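Local coordinates for histone-lysine N-methyltransferase, H3 lysine-9 specific SUVH6 (Arabidopsis thaliana, PDB 6A5K), which methylates histone H3, with S-adenosylmethionine as the methyl donor, and probably couples this to recognition of non-CG DNA methylation through its SRA domain, at residues A[246-249]-A[250-254]; A[336-339]-A[340-344]; A[372-375]-A[376-379]; A[389-392]-A[393-397]. The protein carries 1 engineered substitution. One frame throughout, in Å; residues are numbered along the deposited sequence.

Contact 1 (A[246-249]-A[250-254]); sequences DISE and GKEQS
Asp246 and Ser248 meet Gly250 and Glu252 in a local, polar turn contact at the surface, in the loop that joins the antiparallel neighbouring strands 242-244 and 257-259. The carboxylate of Asp246 works with both oxygens. OD2 takes the backbone N of Gly250 at 2.7 Å, the donor standing 42° out of the carboxylate plane, so this short bond comes in obliquely. OD1 accepts twice from Ser248 and from one face: its backbone N lies 3.1 Å away, well above the plane, while Ser248 OG donates at 2.8 Å from the syn side. The first of these bonds makes an Asx turn. It runs into a type I' beta turn that starts at the same Ser248 and ends at Lys251, with Glu249 and Gly250 at its corners; its closing bond, Lys251 N to Ser248 O, is weak at 3.4 Å. At the backbone angles of Gly250 a CB would run into the carbonyl oxygen of Glu249. Ser248 OG lies between its own N and carbonyl carbon (chi1 86°), and from there it serves as a relay: while giving its proton to Asp246, it accepts a hydrogen bond from the backbone N of Glu252 at 3.2 Å. Beside that bond Ser248 CB packs against Glu252 CG at 3.6 Å. A water adds a second link, donating to both Asp246 OD2 and Glu252 O. Asp246 OD1 has a further donor in the backbone N of Ile256, and the polar ends of Lys251 and Glu252 turn away to Tyr272, NZ to its carbonyl oxygen and OE2 to its hydroxyl.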
loop_
_atom_site.group_PDB
_atom_site.type_symbol
_atom_site.label_atom_id
_atom_site.label_comp_id
_atom_site.label_asym_id
_atom_site.label_seq_id
_atom_site.Cartn_x
_atom_site.Cartn_y
_atom_site.Cartn_z
ATOM N N ASP A 246 16.183 2.437 -18.283
ATOM C CA ASP A 246 16.346 1.215 -17.506
ATOM C C ASP A 246 17.653 1.199 -16.718
ATOM O O ASP A 246 18.707 0.918 -17.277
ATOM C CB ASP A 246 16.275 0.001 -18.439
ATOM C CG ASP A 246 16.209 -1.314 -17.688
ATOM O OD1 ASP A 246 16.004 -1.296 -16.452
ATOM O OD2 ASP A 246 16.351 -2.369 -18.340
ATOM N N ILE A 247 17.578 1.482 -15.418
ATOM C CA ILE A 247 18.766 1.453 -14.565
ATOM C C ILE A 247 19.309 0.033 -14.370
ATOM O O ILE A 247 20.434 -0.147 -13.901
ATOM C CB ILE A 247 18.495 2.062 -13.175
ATOM C CG1 ILE A 247 17.439 1.245 -12.423
ATOM C CG2 ILE A 247 18.063 3.523 -13.295
ATOM C CD1 ILE A 247 17.414 1.518 -10.946
ATOM N N SER A 248 18.508 -0.970 -14.712
ATOM C CA SER A 248 18.951 -2.357 -14.615
ATOM C C SER A 248 19.583 -2.806 -15.929
ATOM O O SER A 248 20.317 -3.794 -15.970
ATOM C CB SER A 248 17.786 -3.277 -14.253
ATOM O OG SER A 248 17.089 -3.676 -15.420
ATOM N N GLU A 249 19.274 -2.073 -16.997
ATOM C CA GLU A 249 19.811 -2.333 -18.332
ATOM C C GLU A 249 19.539 -3.749 -18.838
ATOM O O GLU A 249 20.432 -4.405 -19.375
ATOM C CB GLU A 249 21.314 -2.052 -18.363
ATOM C CG GLU A 249 21.655 -0.570 -18.342
ATOM C CD GLU A 249 23.125 -0.311 -18.074
ATOM O OE1 GLU A 249 23.579 -0.562 -16.937
ATOM O OE2 GLU A 249 23.828 0.137 -19.003
ATOM N N GLY A 250 18.304 -4.210 -18.668
ATOM C CA GLY A 250 17.873 -5.468 -19.248
ATOM C C GLY A 250 17.876 -6.644 -18.292
ATOM O O GLY A 250 17.362 -7.712 -18.621
ATOM N N LYS A 251 18.447 -6.453 -17.106
ATOM C CA LYS A 251 18.552 -7.542 -16.139
ATOM C C LYS A 251 17.212 -7.829 -15.469
ATOM O O LYS A 251 16.829 -8.989 -15.310
ATOM C CB LYS A 251 19.622 -7.224 -15.095
ATOM C CG LYS A 251 21.033 -7.215 -15.670
ATOM C CD LYS A 251 22.028 -6.599 -14.707
ATOM C CE LYS A 251 23.451 -6.753 -15.219
ATOM N NZ LYS A 251 24.408 -5.885 -14.473
ATOM N N GLU A 252 16.501 -6.779 -15.073
ATOM C CA GLU A 252 15.139 -6.954 -14.590
ATOM C C GLU A 252 14.243 -7.299 -15.768
ATOM O O GLU A 252 14.478 -6.842 -16.884
ATOM C CB GLU A 252 14.630 -5.695 -13.878
ATOM C CG GLU A 252 15.374 -5.340 -12.598
ATOM C CD GLU A 252 15.009 -6.232 -11.423
ATOM O OE1 GLU A 252 14.231 -7.197 -11.607
ATOM O OE2 GLU A 252 15.504 -5.963 -10.309
ATOM N N GLN A 253 13.216 -8.107 -15.520
ATOM C CA GLN A 253 12.308 -8.517 -16.586
ATOM C C GLN A 253 11.514 -7.325 -17.112
ATOM O O GLN A 253 11.077 -7.316 -18.258
ATOM C CB GLN A 253 11.370 -9.625 -16.098
ATOM C CG GLN A 253 12.081 -10.755 -15.358
ATOM C CD GLN A 253 12.534 -11.870 -16.288
ATOM O OE1 GLN A 253 13.215 -11.623 -17.283
ATOM N NE2 GLN A 253 12.171 -13.105 -15.958
ATOM N N SER A 254 11.345 -6.315 -16.266
ATOM C CA SER A 254 10.755 -5.047 -16.674
ATOM C C SER A 254 11.718 -3.905 -16.371
ATOM O O SER A 254 12.374 -3.905 -15.330
ATOM C CB SER A 254 9.419 -4.817 -15.965
ATOM O OG SER A 254 8.491 -5.838 -16.280
HETATM O O HOH W 1 14.457 -4.480 -18.303
#

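Contact 2 (A[336-339]-A[340-344]); sequences CKCP and SSCYL. With ZN (zinc ion), chain C; ZN (zinc ion), chain B.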
loop_
_atom_site.group_PDB
_atom_site.type_symbol
_atom_site.label_atom_id
_atom_site.label_comp_id
_atom_site.label_asym_id
_atom_site.label_seq_id
_atom_site.Cartn_x
_atom_site.Cartn_y
_atom_site.Cartn_z
ATOM N N CYS A 336 10.077 -28.590 -4.105
ATOM C CA CYS A 336 8.691 -28.832 -3.705
ATOM C C CYS A 336 7.878 -29.294 -4.914
ATOM O O CYS A 336 7.993 -28.720 -5.996
ATOM C CB CYS A 336 8.062 -27.574 -3.094
ATOM S SG CYS A 336 8.625 -27.150 -1.421
ATOM N N LYS A 337 7.051 -30.321 -4.733
ATOM C CA LYS A 337 6.325 -30.920 -5.852
ATOM C C LYS A 337 5.172 -30.038 -6.329
ATOM O O LYS A 337 4.568 -30.307 -7.364
ATOM C CB LYS A 337 5.776 -32.302 -5.470
ATOM C CG LYS A 337 6.786 -33.295 -4.916
ATOM C CD LYS A 337 6.106 -34.641 -4.683
ATOM C CE LYS A 337 7.092 -35.767 -4.419
ATOM N NZ LYS A 337 6.372 -37.047 -4.141
ATOM N N CYS A 338 4.850 -29.006 -5.555
ATOM C CA CYS A 338 3.712 -28.140 -5.853
ATOM C C CYS A 338 3.945 -27.285 -7.100
ATOM O O CYS A 338 5.085 -27.002 -7.463
ATOM C CB CYS A 338 3.419 -27.244 -4.646
ATOM S SG CYS A 338 4.832 -26.232 -4.182
ATOM N N PRO A 339 2.855 -26.866 -7.763
ATOM C CA PRO A 339 3.020 -26.037 -8.960
ATOM C C PRO A 339 3.518 -24.623 -8.653
ATOM O O PRO A 339 3.533 -24.188 -7.493
ATOM C CB PRO A 339 1.608 -25.999 -9.553
ATOM C CG PRO A 339 0.706 -26.235 -8.389
ATOM C CD PRO A 339 1.442 -27.198 -7.509
ATOM N N SER A 340 3.926 -23.919 -9.703
ATOM C CA SER A 340 4.385 -22.538 -9.601
ATOM C C SER A 340 3.324 -21.630 -8.988
ATOM O O SER A 340 3.640 -20.634 -8.333
ATOM C CB SER A 340 4.783 -22.017 -10.983
ATOM O OG SER A 340 4.805 -20.602 -11.011
ATOM N N SER A 341 2.062 -21.985 -9.202
ATOM C CA SER A 341 0.944 -21.182 -8.730
ATOM C C SER A 341 0.673 -21.381 -7.241
ATOM O O SER A 341 -0.277 -20.814 -6.703
ATOM C CB SER A 341 -0.314 -21.515 -9.531
ATOM O OG SER A 341 -0.616 -22.898 -9.433
ATOM N N CYS A 342 1.497 -22.194 -6.586
ATOM C CA CYS A 342 1.319 -22.486 -5.167
ATOM C C CYS A 342 1.159 -21.217 -4.353
ATOM O O CYS A 342 1.883 -20.244 -4.558
ATOM C CB CYS A 342 2.495 -23.290 -4.610
ATOM S SG CYS A 342 2.355 -23.555 -2.819
ATOM N N TYR A 343 0.209 -21.240 -3.425
ATOM C CA TYR A 343 -0.072 -20.082 -2.580
ATOM C C TYR A 343 1.149 -19.682 -1.753
ATOM O O TYR A 343 1.273 -18.535 -1.313
ATOM C CB TYR A 343 -1.268 -20.386 -1.678
ATOM C CG TYR A 343 -2.538 -20.662 -2.461
ATOM C CD1 TYR A 343 -2.983 -19.772 -3.430
ATOM C CD2 TYR A 343 -3.280 -21.820 -2.243
ATOM C CE1 TYR A 343 -4.145 -20.016 -4.154
ATOM C CE2 TYR A 343 -4.446 -22.072 -2.961
ATOM C CZ TYR A 343 -4.867 -21.164 -3.913
ATOM O OH TYR A 343 -6.012 -21.401 -4.626
ATOM N N LEU A 344 2.054 -20.635 -1.556
ATOM C CA LEU A 344 3.299 -20.381 -0.844
ATOM C C LEU A 344 4.461 -20.049 -1.783
ATOM O O LEU A 344 5.619 -20.209 -1.415
ATOM C CB LEU A 344 3.675 -21.587 0.016
ATOM C CG LEU A 344 2.765 -21.883 1.204
ATOM C CD1 LEU A 344 3.283 -23.100 1.965
ATOM C CD2 LEU A 344 2.685 -20.660 2.108
HETATM ZN ZN ZN C . 3.771 -25.422 -2.282
HETATM ZN ZN ZN B . 6.680 -26.833 -0.139
#
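Cys338 and Cys342 are joined through one zinc ion of the triangular three-zinc, nine-cysteine cluster that marks a pre-SET motif. The metal bonds come first. Cys338 SG binds this zinc at 2.3 Å and Cys342 SG binds it at 2.4 Å, while Cys296 and Cys332 complete the site. Cys336 SG reaches a different zinc, at 2.4 Å, shared with Cys290, Cys306 and Cys332; since Cys332 serves both ions, this short run of chain feeds two corners of the cluster. With SG of Cys338 tucked between its own N and carbonyl carbon (chi1 58°) and SG of Cys342 swung opposite its backbone N (chi1 176°), the two thiolates converge on the metal from separate arms of the chain.

The hydrogen bonds shape those arms. A type I beta turn from Pro339 to Cys342 is closed by Cys342 N donating to Pro339 O at 3.0 Å. Past the turn, Leu344 N donates to Cys342 SG at 3.2 Å, which probably draws off some of the thiolate's negative charge. Within the turn, Ser340 O accepts a hydrogen bond from His349 NE2.

Van der Waals contact is slight. The Pro339 ring lies beside the Ser341 hydroxyl, CG to OG 3.7 Å, and beside the zinc they share, Cys338 SG touches Cys342 CB at 3.8 Å.

Contact 3 (A[372-375]-A[376-379]); sequences SIPI and GSFI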
loop_
_atom_site.group_PDB
_atom_site.type_symbol
_atom_site.label_atom_id
_atom_site.label_comp_id
_atom_site.label_asym_id
_atom_site.label_seq_id
_atom_site.Cartn_x
_atom_site.Cartn_y
_atom_site.Cartn_z
ATOM N N SER A 372 -0.961 2.157 -8.549
ATOM C CA SER A 372 -1.286 1.964 -7.147
ATOM C C SER A 372 -0.870 0.568 -6.700
ATOM O O SER A 372 -0.801 -0.361 -7.504
ATOM C CB SER A 372 -2.781 2.202 -6.895
ATOM O OG SER A 372 -3.581 1.268 -7.591
ATOM N N ILE A 373 -0.571 0.435 -5.415
ATOM C CA ILE A 373 -0.119 -0.839 -4.872
ATOM C C ILE A 373 -1.088 -1.344 -3.804
ATOM O O ILE A 373 -1.283 -0.688 -2.784
ATOM C CB ILE A 373 1.291 -0.717 -4.272
ATOM C CG1 ILE A 373 2.303 -0.324 -5.356
ATOM C CG2 ILE A 373 1.706 -2.033 -3.612
ATOM C CD1 ILE A 373 3.658 0.074 -4.793
ATOM N N PRO A 374 -1.718 -2.506 -4.050
ATOM C CA PRO A 374 -2.639 -3.081 -3.059
ATOM C C PRO A 374 -1.921 -3.434 -1.760
ATOM O O PRO A 374 -0.786 -3.914 -1.798
ATOM C CB PRO A 374 -3.169 -4.349 -3.752
ATOM C CG PRO A 374 -2.933 -4.118 -5.219
ATOM C CD PRO A 374 -1.665 -3.302 -5.289
ATOM N N ILE A 375 -2.573 -3.199 -0.628
ATOM C CA ILE A 375 -1.983 -3.549 0.663
ATOM C C ILE A 375 -1.586 -5.036 0.707
ATOM O O ILE A 375 -2.295 -5.904 0.185
ATOM C CB ILE A 375 -2.946 -3.210 1.824
ATOM C CG1 ILE A 375 -2.246 -3.377 3.179
ATOM C CG2 ILE A 375 -4.255 -4.021 1.726
ATOM C CD1 ILE A 375 -2.992 -2.700 4.314
ATOM N N GLY A 376 -0.420 -5.319 1.280
ATOM C CA GLY A 376 0.070 -6.685 1.342
ATOM C C GLY A 376 0.821 -7.140 0.100
ATOM O O GLY A 376 1.246 -8.293 0.019
ATOM N N SER A 377 1.001 -6.251 -0.873
ATOM C CA SER A 377 1.735 -6.632 -2.084
ATOM C C SER A 377 3.241 -6.704 -1.847
ATOM O O SER A 377 3.803 -5.877 -1.132
ATOM C CB SER A 377 1.467 -5.650 -3.228
ATOM O OG SER A 377 0.101 -5.620 -3.572
ATOM N N PHE A 378 3.879 -7.690 -2.471
ATOM C CA PHE A 378 5.332 -7.750 -2.552
ATOM C C PHE A 378 5.855 -6.640 -3.461
ATOM O O PHE A 378 5.309 -6.403 -4.542
ATOM C CB PHE A 378 5.782 -9.124 -3.067
ATOM C CG PHE A 378 7.251 -9.211 -3.388
ATOM C CD1 PHE A 378 8.203 -9.044 -2.396
ATOM C CD2 PHE A 378 7.678 -9.481 -4.682
ATOM C CE1 PHE A 378 9.554 -9.134 -2.688
ATOM C CE2 PHE A 378 9.024 -9.577 -4.981
ATOM C CZ PHE A 378 9.968 -9.405 -3.981
ATOM N N ILE A 379 6.909 -5.962 -3.019
ATOM C CA ILE A 379 7.510 -4.878 -3.795
ATOM C C ILE A 379 8.765 -5.366 -4.511
ATOM O O ILE A 379 8.797 -5.498 -5.730
ATOM C CB ILE A 379 7.901 -3.670 -2.905
ATOM C CG1 ILE A 379 6.735 -3.242 -2.000
ATOM C CG2 ILE A 379 8.420 -2.519 -3.780
ATOM C CD1 ILE A 379 5.451 -2.897 -2.760
#
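Ser377 turns its OG beside its own backbone N, opposite the carbonyl carbon (chi1 -61°), and so points hydroxyl and amide together at Pro374 O. Ile373 sets CG2 opposite its backbone N, which sends that methyl across to Ser377 and Ile379. The hydroxyl of Ser377 donates to Pro374 O over 2.6 Å, and Ser377 N gives the same oxygen a second bond of 3.1 Å. Both donors approach from one face of the carbonyl, each tilted by just under 30° from its plane. The amide bond closes a type II beta turn from Pro374 to Ser377, in which Gly376 holds a positive phi (85°); a CB there would strike Ile375 O.

The rest of the contact is nonpolar. Ile373 CG2 rests on Ser377 CB at 3.6 Å and meets Ile379 CD1 at 3.9 Å, the two isoleucine side chains crossing at about a right angle. Both also touch Leu492 of strand 491-494. Ser377 OG also lies against the Pro374 ring, 3.4 Å from CD. An alanine at Ser377 is likely to leave Pro374 O with the amide alone, and the proline ring with a small gap.

This turn leads the SET-domain chain into strand 378-381; just before it Ser377 pairs by backbone with Ala482 of strand 477-482. Held by two donors, the Pro374 carbonyl is probably restrained, which would help to fix the direction in which the chain leaves the turn.

Contact 4 (A[389-392]-A[393-397]); sequences DSEA and ERRIG
Glu391 and Arg395 form a salt bridge one helical turn apart, at the C-terminal end of helix 389-394. OE2 of Glu391 takes Arg395 NE on its anti lone pair at 2.8 Å, nearly straight at 167°, and lies in the guanidinium plane at its edge. NH2 of Arg395 adds a weak bond to the same oxygen at 3.4 Å. Carboxylate and guanidinium are turned 76° against each other, so this is a single-oxygen grip and not a flat two-by-two pairing. The Glu391 chain bends at its second torsion (chi2 58°) to bring OE2 round to the arginine, whose CG passes over Glu391 O at 3.4 Å. A leucine in place of Arg395 would probably leave the Glu391 carboxylate without its charged mate and free to swing.

Backbone bonds carry the helix: Glu393 N to Asp389 O at 2.9 Å, Arg394 N to Ser390 O at 3.0 Å and Arg395 N to Glu391 O at 3.3 Å. Arg395 then leaves helical angles.

The helix follows strand 385-388 directly. Ala392 and Arg395 both pack on Leu387 of that strand, and Asp389 OD1 bonds Thr440 OG1 in strand 436-442.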
loop_
_atom_site.group_PDB
_atom_site.type_symbol
_atom_site.label_atom_id
_atom_site.label_comp_id
_atom_site.label_asym_id
_atom_site.label_seq_id
_atom_site.Cartn_x
_atom_site.Cartn_y
_atom_site.Cartn_z
ATOM N N ASP A 389 28.808 -9.036 9.469
ATOM C CA ASP A 389 28.732 -7.650 9.943
ATOM C C ASP A 389 30.106 -6.987 10.012
ATOM O O ASP A 389 30.268 -5.851 9.578
ATOM C CB ASP A 389 28.062 -7.570 11.320
ATOM C CG ASP A 389 26.559 -7.801 11.259
ATOM O OD1 ASP A 389 25.975 -7.749 10.152
ATOM O OD2 ASP A 389 25.955 -8.020 12.332
ATOM N N SER A 390 31.096 -7.703 10.544
ATOM C CA SER A 390 32.443 -7.151 10.704
ATOM C C SER A 390 33.083 -6.808 9.359
ATOM O O SER A 390 33.794 -5.809 9.232
ATOM C CB SER A 390 33.336 -8.129 11.473
ATOM O OG SER A 390 33.568 -9.303 10.716
ATOM N N GLU A 391 32.819 -7.632 8.353
ATOM C CA GLU A 391 33.322 -7.366 7.014
ATOM C C GLU A 391 32.654 -6.140 6.383
ATOM O O GLU A 391 33.326 -5.315 5.764
ATOM C CB GLU A 391 33.124 -8.586 6.118
ATOM C CG GLU A 391 33.758 -8.439 4.742
ATOM C CD GLU A 391 35.255 -8.173 4.819
ATOM O OE1 GLU A 391 35.922 -8.754 5.704
ATOM O OE2 GLU A 391 35.765 -7.382 3.997
ATOM N N ALA A 392 31.333 -6.022 6.528
ATOM C CA ALA A 392 30.624 -4.854 5.999
ATOM C C ALA A 392 31.121 -3.590 6.679
ATOM O O ALA A 392 31.282 -2.549 6.036
ATOM C CB ALA A 392 29.107 -5.002 6.180
ATOM N N GLU A 393 31.369 -3.682 7.982
ATOM C CA GLU A 393 31.831 -2.523 8.735
ATOM C C GLU A 393 33.233 -2.110 8.290
ATOM O O GLU A 393 33.496 -0.923 8.085
ATOM C CB GLU A 393 31.811 -2.799 10.241
ATOM C CG GLU A 393 32.074 -1.555 11.088
ATOM C CD GLU A 393 32.268 -1.868 12.563
ATOM O OE1 GLU A 393 32.570 -0.931 13.332
ATOM O OE2 GLU A 393 32.115 -3.046 12.954
ATOM N N ARG A 394 34.120 -3.091 8.128
ATOM C CA ARG A 394 35.499 -2.834 7.697
ATOM C C ARG A 394 35.631 -2.105 6.371
ATOM O O ARG A 394 36.575 -1.334 6.164
ATOM C CB ARG A 394 36.274 -4.143 7.570
ATOM C CG ARG A 394 36.957 -4.611 8.818
ATOM C CD ARG A 394 37.759 -5.857 8.492
ATOM N NE ARG A 394 38.805 -6.107 9.472
ATOM C CZ ARG A 394 38.675 -6.967 10.474
ATOM N NH1 ARG A 394 39.674 -7.149 11.328
ATOM N NH2 ARG A 394 37.536 -7.639 10.616
ATOM N N ARG A 395 34.711 -2.385 5.458
ATOM C CA ARG A 395 34.842 -1.895 4.093
ATOM C C ARG A 395 34.552 -0.409 4.001
ATOM O O ARG A 395 33.799 0.139 4.800
ATOM C CB ARG A 395 33.929 -2.688 3.157
ATOM C CG ARG A 395 34.529 -4.038 2.810
ATOM C CD ARG A 395 33.565 -4.958 2.090
ATOM N NE ARG A 395 34.124 -6.307 2.010
ATOM C CZ ARG A 395 33.790 -7.200 1.084
ATOM N NH1 ARG A 395 32.896 -6.887 0.150
ATOM N NH2 ARG A 395 34.349 -8.405 1.091
ATOM N N ILE A 396 35.174 0.234 3.022
ATOM C CA ILE A 396 35.061 1.672 2.849
ATOM C C ILE A 396 33.961 2.041 1.858
ATOM O O ILE A 396 33.786 1.376 0.835
ATOM C CB ILE A 396 36.407 2.275 2.374
ATOM C CG1 ILE A 396 37.441 2.222 3.500
ATOM C CG2 ILE A 396 36.234 3.712 1.896
ATOM C CD1 ILE A 396 38.348 1.015 3.452
ATOM N N GLY A 397 33.214 3.094 2.180
ATOM C CA GLY A 397 32.337 3.734 1.219
ATOM C C GLY A 397 30.973 3.100 1.040
ATOM O O GLY A 397 30.272 3.408 0.077
#

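The four contacts follow one another along the chain without interleaving, contacts 1 and 2 in the pre-SET region and contacts 3 and 4 in the SET domain. Contact 3 sits near the centre of the folded chain, about 5 Å from it, and its own centre is about 21 Å from those of both contact 1 and contact 2, which are themselves about 27 Å apart. Contact 1 joins two strands of the six-stranded sheet; contact 3 leads from strand 365-369 of that same sheet into edge strand 378-381 of the four-stranded one. Contact 4 lies farther out, about 33 Å from contact 3 between centres. Local turns, a zinc cluster and a short helix thus shape separate parts of one pre-SET/SET methyltransferase unit.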